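Local coordinates for protein transcriptional regulator (PDB 5V8C) that probably acts as a LytR-Cps2A-Psr phosphotransferase that mediates glycosylation of a cell wall-anchored surface protein in Actinomyces oris, at residues G20-I25 against Y281-K286; I55-P60 against T66-P71; N99-C102 against G106-T109; V196-L201 against K245-G250; D256-P261 against R275-R280. One frame throughout, in Å; residues are numbered along the deposited sequence.

Contact 1: residues G20-I25 against Y281-K286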
# COMPACT_ATOMS: atom_id res chain seq x y z
N GLY A 20 2.94 -6.51 17.05
CA GLY A 20 3.59 -5.35 17.66
C GLY A 20 3.19 -4.07 16.97
O GLY A 20 2.00 -3.72 16.93
N GLU A 21 4.17 -3.37 16.40
CA GLU A 21 3.91 -2.13 15.68
C GLU A 21 3.45 -2.45 14.25
O GLU A 21 4.18 -3.11 13.50
CB GLU A 21 5.14 -1.22 15.68
CG GLU A 21 4.87 0.18 15.17
CD GLU A 21 5.98 1.18 15.44
OE1 GLU A 21 6.07 1.66 16.59
OE2 GLU A 21 6.75 1.48 14.50
N THR A 22 2.22 -2.06 13.90
CA THR A 22 1.72 -2.29 12.55
C THR A 22 1.09 -1.00 12.00
O THR A 22 0.10 -0.48 12.52
CB THR A 22 0.86 -3.57 12.43
OG1 THR A 22 -0.07 -3.45 11.35
CG2 THR A 22 0.16 -3.96 13.72
N TRP A 23 1.77 -0.44 10.99
CA TRP A 23 1.39 0.78 10.28
C TRP A 23 0.47 0.41 9.13
O TRP A 23 0.71 -0.58 8.42
CB TRP A 23 2.64 1.47 9.71
CG TRP A 23 3.54 2.07 10.76
CD1 TRP A 23 4.33 1.40 11.64
CD2 TRP A 23 3.74 3.46 11.02
NE1 TRP A 23 5.01 2.29 12.44
CE2 TRP A 23 4.65 3.56 12.09
CE3 TRP A 23 3.25 4.65 10.44
CZ2 TRP A 23 5.08 4.80 12.60
CZ3 TRP A 23 3.61 5.87 11.00
CH2 TRP A 23 4.51 5.93 12.07
N LEU A 24 -0.60 1.17 8.95
CA LEU A 24 -1.51 0.95 7.85
C LEU A 24 -1.30 2.11 6.89
O LEU A 24 -1.45 3.28 7.29
CB LEU A 24 -2.97 0.86 8.33
CG LEU A 24 -4.05 0.68 7.25
CD1 LEU A 24 -3.79 -0.55 6.36
CD2 LEU A 24 -5.43 0.61 7.87
N ILE A 25 -0.84 1.80 5.67
CA ILE A 25 -0.61 2.82 4.65
C ILE A 25 -1.72 2.71 3.63
O ILE A 25 -1.90 1.65 3.03
CB ILE A 25 0.80 2.75 4.00
CG1 ILE A 25 1.92 2.79 5.08
CG2 ILE A 25 0.96 3.88 2.97
CD1 ILE A 25 3.33 3.13 4.57
N TYR A 281 2.78 -13.39 11.43
CA TYR A 281 2.97 -12.05 11.99
C TYR A 281 2.01 -11.72 13.15
O TYR A 281 1.87 -10.57 13.54
CB TYR A 281 2.92 -11.00 10.86
CG TYR A 281 3.87 -11.30 9.72
CD1 TYR A 281 5.24 -11.08 9.85
CD2 TYR A 281 3.41 -11.86 8.54
CE1 TYR A 281 6.12 -11.42 8.82
CE2 TYR A 281 4.28 -12.20 7.51
CZ TYR A 281 5.64 -11.98 7.65
OH TYR A 281 6.50 -12.30 6.63
N GLY A 282 1.37 -12.75 13.70
CA GLY A 282 0.48 -12.64 14.86
C GLY A 282 -0.90 -12.04 14.64
O GLY A 282 -1.52 -11.57 15.60
N TYR A 283 -1.40 -12.07 13.39
CA TYR A 283 -2.72 -11.53 13.07
C TYR A 283 -3.75 -12.65 13.00
O TYR A 283 -3.55 -13.61 12.25
CB TYR A 283 -2.71 -10.76 11.74
CG TYR A 283 -1.66 -9.68 11.62
CD1 TYR A 283 -1.49 -8.72 12.62
CD2 TYR A 283 -0.90 -9.55 10.46
CE1 TYR A 283 -0.57 -7.70 12.49
CE2 TYR A 283 0.03 -8.52 10.32
CZ TYR A 283 0.19 -7.60 11.34
OH TYR A 283 1.12 -6.59 11.20
N SER A 284 -4.85 -12.51 13.74
CA SER A 284 -5.96 -13.46 13.75
C SER A 284 -7.24 -12.74 14.14
O SER A 284 -7.22 -11.98 15.12
CB SER A 284 -5.67 -14.62 14.71
OG SER A 284 -6.67 -15.62 14.62
N PRO A 285 -8.36 -12.90 13.39
CA PRO A 285 -9.60 -12.18 13.75
C PRO A 285 -10.08 -12.42 15.19
O PRO A 285 -10.50 -11.47 15.85
CB PRO A 285 -10.62 -12.66 12.71
CG PRO A 285 -10.05 -13.90 12.14
CD PRO A 285 -8.56 -13.74 12.19
N LYS A 286 -9.94 -13.67 15.68
CA LYS A 286 -10.35 -14.08 17.03
C LYS A 286 -9.69 -13.28 18.14
O LYS A 286 -10.30 -13.11 19.20
CB LYS A 286 -10.09 -15.58 17.24

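Contact 2: residues I55-P60 against T66-P71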
# COMPACT_ATOMS: atom_id res chain seq x y z
N ILE A 55 -3.50 -0.57 -0.06
CA ILE A 55 -3.63 -0.96 1.34
C ILE A 55 -2.44 -1.84 1.66
O ILE A 55 -2.38 -2.97 1.19
CB ILE A 55 -4.94 -1.73 1.64
CG1 ILE A 55 -6.20 -1.02 1.10
CG2 ILE A 55 -5.07 -2.04 3.12
CD1 ILE A 55 -6.72 -1.63 -0.13
N ALA A 56 -1.49 -1.31 2.43
CA ALA A 56 -0.30 -2.05 2.82
C ALA A 56 -0.05 -1.94 4.33
O ALA A 56 -0.25 -0.88 4.93
CB ALA A 56 0.92 -1.52 2.07
N LEU A 57 0.41 -3.03 4.92
CA LEU A 57 0.77 -3.01 6.32
C LEU A 57 2.28 -3.11 6.47
O LEU A 57 2.90 -4.01 5.90
CB LEU A 57 -0.03 -4.02 7.17
CG LEU A 57 0.13 -5.50 6.89
CD1 LEU A 57 1.18 -6.12 7.81
CD2 LEU A 57 -1.20 -6.23 7.08
N VAL A 58 2.89 -2.09 7.10
CA VAL A 58 4.34 -2.01 7.27
C VAL A 58 4.67 -2.51 8.65
O VAL A 58 4.19 -1.96 9.64
CB VAL A 58 4.88 -0.58 7.00
CG1 VAL A 58 6.39 -0.54 7.13
CG2 VAL A 58 4.45 -0.11 5.62
N ARG A 59 5.44 -3.60 8.73
CA ARG A 59 5.73 -4.23 10.01
C ARG A 59 7.21 -4.12 10.47
O ARG A 59 8.01 -5.02 10.21
CB ARG A 59 5.25 -5.68 10.00
CG ARG A 59 4.51 -6.07 11.26
CD ARG A 59 4.07 -7.52 11.21
NE ARG A 59 4.10 -8.16 12.53
CZ ARG A 59 5.16 -8.80 13.02
NH1 ARG A 59 6.28 -8.88 12.31
NH2 ARG A 59 5.11 -9.36 14.22
N PRO A 60 7.57 -3.06 11.24
CA PRO A 60 8.93 -3.00 11.79
C PRO A 60 9.11 -3.98 12.96
O PRO A 60 8.21 -4.11 13.79
CB PRO A 60 9.09 -1.54 12.22
CG PRO A 60 7.71 -1.05 12.46
CD PRO A 60 6.74 -1.92 11.70
N THR A 66 8.95 -5.94 7.06
CA THR A 66 8.12 -6.65 6.10
C THR A 66 6.93 -5.78 5.72
O THR A 66 6.31 -5.16 6.58
CB THR A 66 7.72 -8.04 6.63
OG1 THR A 66 8.88 -8.87 6.68
CG2 THR A 66 6.67 -8.74 5.77
N ILE A 67 6.65 -5.72 4.43
CA ILE A 67 5.51 -4.98 3.90
C ILE A 67 4.59 -5.99 3.23
O ILE A 67 5.03 -6.76 2.37
CB ILE A 67 5.97 -3.85 2.95
CG1 ILE A 67 6.70 -2.75 3.74
CG2 ILE A 67 4.80 -3.27 2.14
CD1 ILE A 67 7.60 -1.88 2.90
N ILE A 68 3.34 -6.06 3.70
CA ILE A 68 2.32 -6.96 3.17
C ILE A 68 1.32 -6.14 2.40
O ILE A 68 0.65 -5.27 2.96
CB ILE A 68 1.68 -7.88 4.25
CG1 ILE A 68 2.75 -8.84 4.83
CG2 ILE A 68 0.51 -8.69 3.66
CD1 ILE A 68 2.57 -9.22 6.23
N ASN A 69 1.30 -6.34 1.07
CA ASN A 69 0.42 -5.60 0.18
C ASN A 69 -0.91 -6.33 0.13
O ASN A 69 -0.96 -7.51 -0.22
CB ASN A 69 1.08 -5.44 -1.21
CG ASN A 69 0.29 -4.68 -2.24
OD1 ASN A 69 -0.44 -3.72 -1.94
ND2 ASN A 69 0.46 -5.04 -3.50
N LEU A 70 -1.97 -5.68 0.63
CA LEU A 70 -3.30 -6.28 0.69
C LEU A 70 -4.10 -5.90 -0.56
O LEU A 70 -4.33 -4.71 -0.79
CB LEU A 70 -4.05 -5.84 1.95
CG LEU A 70 -3.42 -6.24 3.29
CD1 LEU A 70 -4.13 -5.54 4.45
CD2 LEU A 70 -3.44 -7.74 3.50
N PRO A 71 -4.50 -6.89 -1.40
CA PRO A 71 -5.25 -6.57 -2.62
C PRO A 71 -6.59 -5.86 -2.34
O PRO A 71 -7.34 -6.30 -1.47
CB PRO A 71 -5.43 -7.93 -3.30
CG PRO A 71 -5.30 -8.92 -2.22
CD PRO A 71 -4.30 -8.35 -1.26
O HOH W 1 -2.93 -2.81 -2.02

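Contact 3: residues N99-C102 against G106-T109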
# COMPACT_ATOMS: atom_id res chain seq x y z
N ASN A 99 -11.20 -0.70 11.34
CA ASN A 99 -12.08 -1.66 12.00
C ASN A 99 -12.27 -2.94 11.19
O ASN A 99 -12.18 -4.02 11.76
CB ASN A 99 -13.41 -1.01 12.35
CG ASN A 99 -13.32 0.03 13.45
OD1 ASN A 99 -12.29 0.21 14.11
ND2 ASN A 99 -14.41 0.75 13.67
N ALA A 100 -12.49 -2.82 9.86
CA ALA A 100 -12.67 -3.95 8.95
C ALA A 100 -11.47 -4.90 8.96
O ALA A 100 -11.65 -6.11 9.12
CB ALA A 100 -12.95 -3.47 7.54
N LEU A 101 -10.24 -4.36 8.83
CA LEU A 101 -9.01 -5.16 8.86
C LEU A 101 -8.86 -5.99 10.13
O LEU A 101 -8.39 -7.13 10.07
CB LEU A 101 -7.78 -4.27 8.63
CG LEU A 101 -7.61 -3.78 7.21
CD1 LEU A 101 -6.41 -2.90 7.09
CD2 LEU A 101 -7.51 -4.95 6.22
N CYS A 102 -9.31 -5.43 11.26
CA CYS A 102 -9.31 -6.11 12.55
C CYS A 102 -10.34 -7.26 12.59
O CYS A 102 -9.97 -8.41 12.84
CB CYS A 102 -9.57 -5.10 13.66
SG CYS A 102 -9.74 -5.84 15.30
N GLY A 106 -7.77 -9.73 11.32
CA GLY A 106 -7.14 -9.73 12.63
C GLY A 106 -5.91 -8.86 12.70
O GLY A 106 -5.01 -9.13 13.50
N ILE A 107 -5.85 -7.80 11.86
CA ILE A 107 -4.69 -6.93 11.90
C ILE A 107 -5.00 -5.70 12.79
O ILE A 107 -5.79 -4.83 12.41
CB ILE A 107 -4.04 -6.60 10.50
CG1 ILE A 107 -4.40 -5.20 9.97
CG2 ILE A 107 -4.31 -7.67 9.44
CD1 ILE A 107 -3.31 -4.18 10.26
N PRO A 108 -4.39 -5.63 14.00
CA PRO A 108 -4.61 -4.47 14.87
C PRO A 108 -3.66 -3.32 14.51
O PRO A 108 -2.46 -3.38 14.78
CB PRO A 108 -4.36 -5.03 16.29
CG PRO A 108 -3.76 -6.42 16.09
CD PRO A 108 -3.45 -6.58 14.62
N THR A 109 -4.20 -2.29 13.87
CA THR A 109 -3.46 -1.12 13.43
C THR A 109 -2.97 -0.27 14.62
O THR A 109 -3.75 0.15 15.46
CB THR A 109 -4.30 -0.34 12.41
OG1 THR A 109 -4.51 -1.18 11.28
CG2 THR A 109 -3.64 0.95 11.96

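Contact 4: residues V196-L201 against K245-G250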
# COMPACT_ATOMS: atom_id res chain seq x y z
N VAL A 196 6.18 -0.53 -7.55
CA VAL A 196 6.14 0.86 -7.10
C VAL A 196 6.60 0.95 -5.66
O VAL A 196 7.50 1.73 -5.37
CB VAL A 196 4.75 1.49 -7.34
CG1 VAL A 196 4.56 2.76 -6.52
CG2 VAL A 196 4.53 1.76 -8.82
N MET A 197 6.06 0.09 -4.77
CA MET A 197 6.44 0.03 -3.35
C MET A 197 7.92 -0.25 -3.18
O MET A 197 8.54 0.34 -2.30
CB MET A 197 5.64 -1.05 -2.62
CG MET A 197 4.34 -0.56 -2.08
SD MET A 197 3.49 -1.86 -1.17
CE MET A 197 1.86 -1.46 -1.59
N GLN A 198 8.48 -1.15 -4.01
CA GLN A 198 9.91 -1.43 -3.93
C GLN A 198 10.70 -0.25 -4.45
O GLN A 198 11.66 0.18 -3.80
CB GLN A 198 10.29 -2.75 -4.64
CG GLN A 198 11.76 -3.14 -4.48
CD GLN A 198 12.25 -3.18 -3.04
OE1 GLN A 198 11.90 -4.08 -2.26
NE2 GLN A 198 13.14 -2.24 -2.68
N ALA A 199 10.26 0.32 -5.60
CA ALA A 199 10.91 1.47 -6.21
C ALA A 199 10.88 2.68 -5.27
O ALA A 199 11.88 3.38 -5.17
CB ALA A 199 10.26 1.81 -7.54
N VAL A 200 9.79 2.82 -4.49
CA VAL A 200 9.66 3.90 -3.51
C VAL A 200 10.69 3.70 -2.42
O VAL A 200 11.46 4.62 -2.14
CB VAL A 200 8.22 4.06 -2.95
CG1 VAL A 200 8.20 5.01 -1.77
CG2 VAL A 200 7.26 4.54 -4.04
N LEU A 201 10.76 2.48 -1.85
CA LEU A 201 11.71 2.12 -0.81
C LEU A 201 13.16 2.34 -1.26
O LEU A 201 13.97 2.89 -0.51
CB LEU A 201 11.53 0.66 -0.41
CG LEU A 201 10.62 0.36 0.79
CD1 LEU A 201 10.66 -1.10 1.12
CD2 LEU A 201 11.04 1.16 2.03
N LYS A 245 18.03 0.68 8.55
CA LYS A 245 18.76 -0.41 9.21
C LYS A 245 18.42 -1.76 8.53
O LYS A 245 19.31 -2.58 8.34
CB LYS A 245 18.40 -0.44 10.71
CG LYS A 245 19.39 -1.14 11.61
CD LYS A 245 18.87 -1.19 13.05
CE LYS A 245 19.83 -1.87 14.00
NZ LYS A 245 19.66 -3.35 13.99
N ALA A 246 17.14 -1.95 8.11
CA ALA A 246 16.70 -3.17 7.44
C ALA A 246 17.09 -3.22 5.95
O ALA A 246 17.21 -4.32 5.41
CB ALA A 246 15.21 -3.38 7.63
N ARG A 247 17.30 -2.06 5.29
CA ARG A 247 17.77 -2.02 3.90
C ARG A 247 19.25 -2.51 3.87
O ARG A 247 19.62 -3.33 3.02
CB ARG A 247 17.74 -0.58 3.35
CG ARG A 247 16.48 -0.18 2.62
CD ARG A 247 16.74 -0.02 1.13
NE ARG A 247 16.65 -1.29 0.42
CZ ARG A 247 15.52 -1.81 -0.06
NH1 ARG A 247 14.38 -1.15 0.07
NH2 ARG A 247 15.53 -2.98 -0.68
N ARG A 248 20.08 -1.98 4.79
CA ARG A 248 21.50 -2.30 4.91
C ARG A 248 21.73 -3.74 5.31
O ARG A 248 22.69 -4.35 4.84
CB ARG A 248 22.19 -1.36 5.92
N ALA A 249 20.87 -4.29 6.18
CA ALA A 249 20.97 -5.67 6.66
C ALA A 249 20.36 -6.68 5.69
O ALA A 249 20.47 -7.89 5.92
CB ALA A 249 20.33 -5.79 8.03
N GLY A 250 19.75 -6.19 4.61
CA GLY A 250 19.09 -7.03 3.62
C GLY A 250 17.86 -7.72 4.20
O GLY A 250 17.50 -8.82 3.77

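Contact 5: residues D256-P261 against R275-R280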
# COMPACT_ATOMS: atom_id res chain seq x y z
N ASP A 256 2.94 -9.95 -1.41
CA ASP A 256 1.53 -9.87 -1.76
C ASP A 256 0.80 -10.98 -1.03
O ASP A 256 1.30 -12.10 -0.96
CB ASP A 256 1.35 -10.01 -3.27
CG ASP A 256 1.68 -8.73 -3.99
OD1 ASP A 256 2.87 -8.52 -4.33
OD2 ASP A 256 0.77 -7.87 -4.14
N LEU A 257 -0.34 -10.64 -0.42
CA LEU A 257 -1.21 -11.57 0.30
C LEU A 257 -1.57 -12.72 -0.66
O LEU A 257 -2.10 -12.47 -1.75
CB LEU A 257 -2.47 -10.81 0.74
CG LEU A 257 -3.12 -11.09 2.10
CD1 LEU A 257 -4.52 -11.61 1.93
CD2 LEU A 257 -2.26 -11.94 3.01
N PRO A 258 -1.20 -13.98 -0.35
CA PRO A 258 -1.49 -15.07 -1.29
C PRO A 258 -2.95 -15.51 -1.36
O PRO A 258 -3.36 -16.43 -0.64
CB PRO A 258 -0.55 -16.20 -0.84
CG PRO A 258 -0.30 -15.93 0.60
CD PRO A 258 -0.52 -14.47 0.86
N THR A 259 -3.74 -14.89 -2.24
CA THR A 259 -5.15 -15.27 -2.43
C THR A 259 -5.25 -16.35 -3.50
O THR A 259 -4.35 -16.48 -4.33
CB THR A 259 -6.01 -14.04 -2.77
OG1 THR A 259 -5.65 -13.53 -4.05
CG2 THR A 259 -5.91 -12.94 -1.72
N GLY A 260 -6.35 -17.10 -3.49
CA GLY A 260 -6.60 -18.15 -4.47
C GLY A 260 -6.72 -17.65 -5.90
O GLY A 260 -6.78 -16.43 -6.11
N PRO A 261 -6.74 -18.55 -6.91
CA PRO A 261 -6.83 -18.08 -8.31
C PRO A 261 -8.01 -17.12 -8.50
O PRO A 261 -9.15 -17.49 -8.24
CB PRO A 261 -6.97 -19.37 -9.11
CG PRO A 261 -6.34 -20.41 -8.26
CD PRO A 261 -6.66 -20.02 -6.85
N ARG A 275 -4.36 -16.81 5.52
CA ARG A 275 -4.53 -16.89 6.98
C ARG A 275 -3.24 -17.28 7.70
O ARG A 275 -2.97 -16.75 8.78
CB ARG A 275 -5.68 -17.83 7.36
CG ARG A 275 -7.06 -17.34 6.93
CD ARG A 275 -7.69 -16.41 7.95
NE ARG A 275 -8.55 -15.39 7.33
CZ ARG A 275 -9.87 -15.45 7.30
NH1 ARG A 275 -10.51 -16.48 7.84
NH2 ARG A 275 -10.57 -14.48 6.73
N ASP A 276 -2.44 -18.19 7.10
CA ASP A 276 -1.17 -18.66 7.69
C ASP A 276 -0.11 -17.57 7.63
O ASP A 276 0.55 -17.30 8.64
CB ASP A 276 -0.66 -19.92 6.96
CG ASP A 276 -1.61 -21.11 6.98
OD1 ASP A 276 -2.17 -21.40 8.06
OD2 ASP A 276 -1.73 -21.78 5.93
N LEU A 277 0.05 -16.95 6.45
CA LEU A 277 0.97 -15.84 6.21
C LEU A 277 0.68 -14.72 7.22
O LEU A 277 1.61 -14.15 7.77
CB LEU A 277 0.78 -15.34 4.76
CG LEU A 277 1.79 -14.33 4.14
CD1 LEU A 277 1.24 -12.93 4.12
CD2 LEU A 277 3.18 -14.41 4.75
N LEU A 278 -0.60 -14.47 7.50
CA LEU A 278 -1.03 -13.46 8.46
C LEU A 278 -0.85 -13.95 9.88
O LEU A 278 -0.56 -13.14 10.77
CB LEU A 278 -2.48 -13.04 8.20
CG LEU A 278 -2.72 -12.08 7.02
CD1 LEU A 278 -4.18 -12.05 6.63
CD2 LEU A 278 -2.28 -10.67 7.36
N ALA A 279 -0.98 -15.28 10.11
CA ALA A 279 -0.79 -15.89 11.43
C ALA A 279 0.67 -15.88 11.85
O ALA A 279 0.96 -15.90 13.04
CB ALA A 279 -1.32 -17.31 11.44
N ARG A 280 1.60 -15.89 10.87
CA ARG A 280 3.03 -15.82 11.13
C ARG A 280 3.37 -14.52 11.88
O ARG A 280 4.09 -14.55 12.88
CB ARG A 280 3.83 -15.88 9.81
CG ARG A 280 3.92 -17.28 9.23
CD ARG A 280 4.82 -17.34 8.00
NE ARG A 280 4.90 -18.71 7.47
CZ ARG A 280 5.87 -19.57 7.77
NH1 ARG A 280 6.87 -19.21 8.57
NH2 ARG A 280 5.85 -20.80 7.26

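Contact 1: residues G20-I25 against Y281-K286
Thr-22 and Tyr-283 approach each other from opposite directions, and between them they carry nearly all of a small but buried contact. Van der Waals contact brings the tyrosine hydroxyl against the threonine, with Tyr-283 OH 3.3 Å from Thr-22 CB. The apolar part is Thr-22 CG2, which sits at the ring edge, close to the ring plane and 4.0 Å from Tyr-283 CE1. With chi1 at -53° the ring of Tyr-283 leaves on the side opposite the carbonyl carbon, and its end comes nearer to the strand. The polar component is less definite, since the hydroxyl oxygens Thr-22 OG1 and Tyr-283 OH are 3.4 Å apart.

On the side away from Tyr-283, Glu-21 and Trp-23 are bonded to each other: Trp-23 NE1 donates a nearly straight bond (176°) to Glu-21 OE2 at 2.8 Å; the acceptor lies in the indole plane, although the donor rises above the carboxylate plane. In the other segment Gly-282, with positive phi, is the C-prime residue of the Schellman motif ending helix 272-280, in which Tyr-283 N bonds to Leu-278 O and Gly-282 N to Ala-279 O. Tyr-281 O lies over the centre of one face of the Tyr-283 ring.

Strand 23-28 runs between strands 52-60 and 111-115. Tyr-283 spreads over Leu-57, Arg-59 and Pro-108 on one side of this sheet, and Trp-23 packs beneath helix 233-248 on the other.

Contact 2: residues I55-P60 against T66-P71
Leu-57 and Ile-68 lie side by side and point the same way, their CD1 atoms 3.7 Å apart, at the apolar centre of this strand pair. The CG of Leu-57 takes the crowded position between backbone N and carbonyl carbon (chi1 63°), which turns one methyl onto Ile-68 and the other, CD2, to within 4.0 Å of Leu-70 CD1. That same Leu-70 CD1 also touches Ile-55 CG2, the two side chains crossing at about a right angle. An alanine in place of Leu-57 would remove both methyls and would probably open a gap beside Ile-68 and Leu-70, and Ile-68 CD1 would lose its partner across the hairpin. On the reverse face Val-58 and Ile-67 run alongside each other, with Val-58 CG2 3.9 Å from Ile-67 CG1.

Between the faces lies the backbone ladder. Leu-57 and Ile-68 exchange reciprocal N-H...O bonds, and Arg-59 N reaches Thr-66 O at 2.8 Å; the return bond from Thr-66 N is weak. At the polar edge a water accepts from Ile-55 N at 3.0 Å and approaches Asn-69 OD1 and Leu-70 O, though it may lack protons for every acceptor around it. The amide nitrogen of Asn-69 is held by Asp-256 and Thr-193, the Arg-59 guanidinium by Thr-18 O, and the Thr-66 hydroxyl by Thr-253.

Segments 55-60 and 66-70 run at 164° to each other, the antiparallel arms of the beta hairpin formed by strands 52-60 and 65-70 within the central mixed sheet.

Contact 3: residues N99-C102 against G106-T109
Ile-107 N donates to Leu-101 O at 3.2 Å, a bond that ties the last turns of helix 94-105 to the chain leaving it. The motif is a helix C-terminus closed by a glycine of positive phi: Gly-106 is the first residue to depart from helical geometry, and its phi of 79° reverses the path so that Ile-107 folds back over the end of the helix. The Ile-107 bond is straight at its hydrogen (172°), but the donor comes from above the carbonyl plane. A second, weak bond runs from Gly-106 N to Cys-102 O.

Beneath the backbone bond the side chains of Leu-101 and Ile-107 lie alongside each other, pointing the same way. A chi1 of -74° turns the Leu-101 chain away from its own carbonyl and brings CD1, like CB, alongside CG1 of the isoleucine.

Farther out, Leu-101 and Thr-109 rest on Leu-24 of the central sheet, Ile-107 touches Thr-22, and Pro-108 meets Tyr-283. Cys-102 is fixed to the C-terminal part of the chain by its disulfide to Cys-288. The closest approach of the two apolar side chains is from Leu-101 CB to Ile-107 CG1, 3.8 Å.

Contact 4: residues V196-L201 against K245-G250
Arg-247 lays the edge of its guanidinium against Leu-201, with Arg-247 NH1 3.4 Å from Leu-201 CB and Leu-201 CB lying close to the guanidinium plane. CD1 of the leucine borders the same nitrogen at 3.9 Å. The arginine chain is bent twice, at chi2 (-110°) and chi3 (85°), and these bends decide how its flat end is turned toward the other helix.

Gln-198 comes from the opposite direction. Its amide end stands almost perpendicular to the guanidinium, 84° between the planes, and approaches it obliquely. An alanine at position Arg-247 would take away the guanidinium and would probably leave the Gln-198 amide without this neighbour and the flank of Leu-201 less covered.

Just beyond the arginine its helix ends in a Schellman motif, where Gly-250, with positive phi, bonds back to Arg-247 O.

The contact bridges the C-terminal end of helix 233-248 and the side of helix 182-208 at the protein surface. Both helices lie on the same face of the central sheet: Leu-201 rests on Ile-67 and Thr-252, Gln-198 on Ile-254, and Arg-247 on Thr-252, while Ala-246 packs on Val-65 and Thr-252.

Contact 5: residues D256-P261 against R275-R280
Pro-258 O is gripped twice, by the hydroxyl of Ser-274 and the amide nitrogen of Asn-271, and these two bonds hold its loop at the start of helix 272-280, where the Pro-258 ring meets Leu-277. Ring carbon Pro-258 CD approaches Leu-277 CG at 4.0 Å, the proline crossing the leucine at a slant. Leu-277 extends toward the loop with its CG anti to the backbone N (chi1 -169°), and its CD1 serves two partners, touching the proline and also reaching Leu-257 CD2 at 3.8 Å.

Pro-258 is the centre of an inverse gamma turn, a tight bend in the chain just after it leaves edge strand 252-256. Leu-257, immediately before the bend, sends its CD2 between two successive leucines of the helix: besides Leu-277 it meets Leu-278 CG at 4.0 Å, and here the side chains cross at about a right angle.

The helix backbone beneath these leucines is regular, with Ala-279 N bonded to Arg-275 O at 2.8 Å. Behind the loop, the backbone N of Leu-257 pairs with Asn-69 O of strand 65-70, and the Leu-257 side chain also leans on Pro-71. Leu-278 reaches on from this cluster to the ring of Tyr-283.

In the fold
Contacts 3 and 5 and the Tyr-283 side of contact 1 gather on the face of the sheet that carries Leu-57 and Leu-70 of contact 2. Contacts 1 and 3 are the closest pair, their centres about 7 Å apart; contact 2 lies about 9 Å from contact 1, joined to it by backbone bonds between strands 23-28 and 52-60. Contact 5 joins contact 1 through Tyr-283 N and Leu-278 O, 3.0 Å apart, and contact 3 where Ile-107 brushes Leu-278. Contact 4 lies on the opposite face, about 25 Å from contact 3 between centres, yet touches contact 2 through Met-197 and Leu-201. Ile-67 and Leu-201 both border a bound polyether, likely a crystallisation additive that may still mark a pocket.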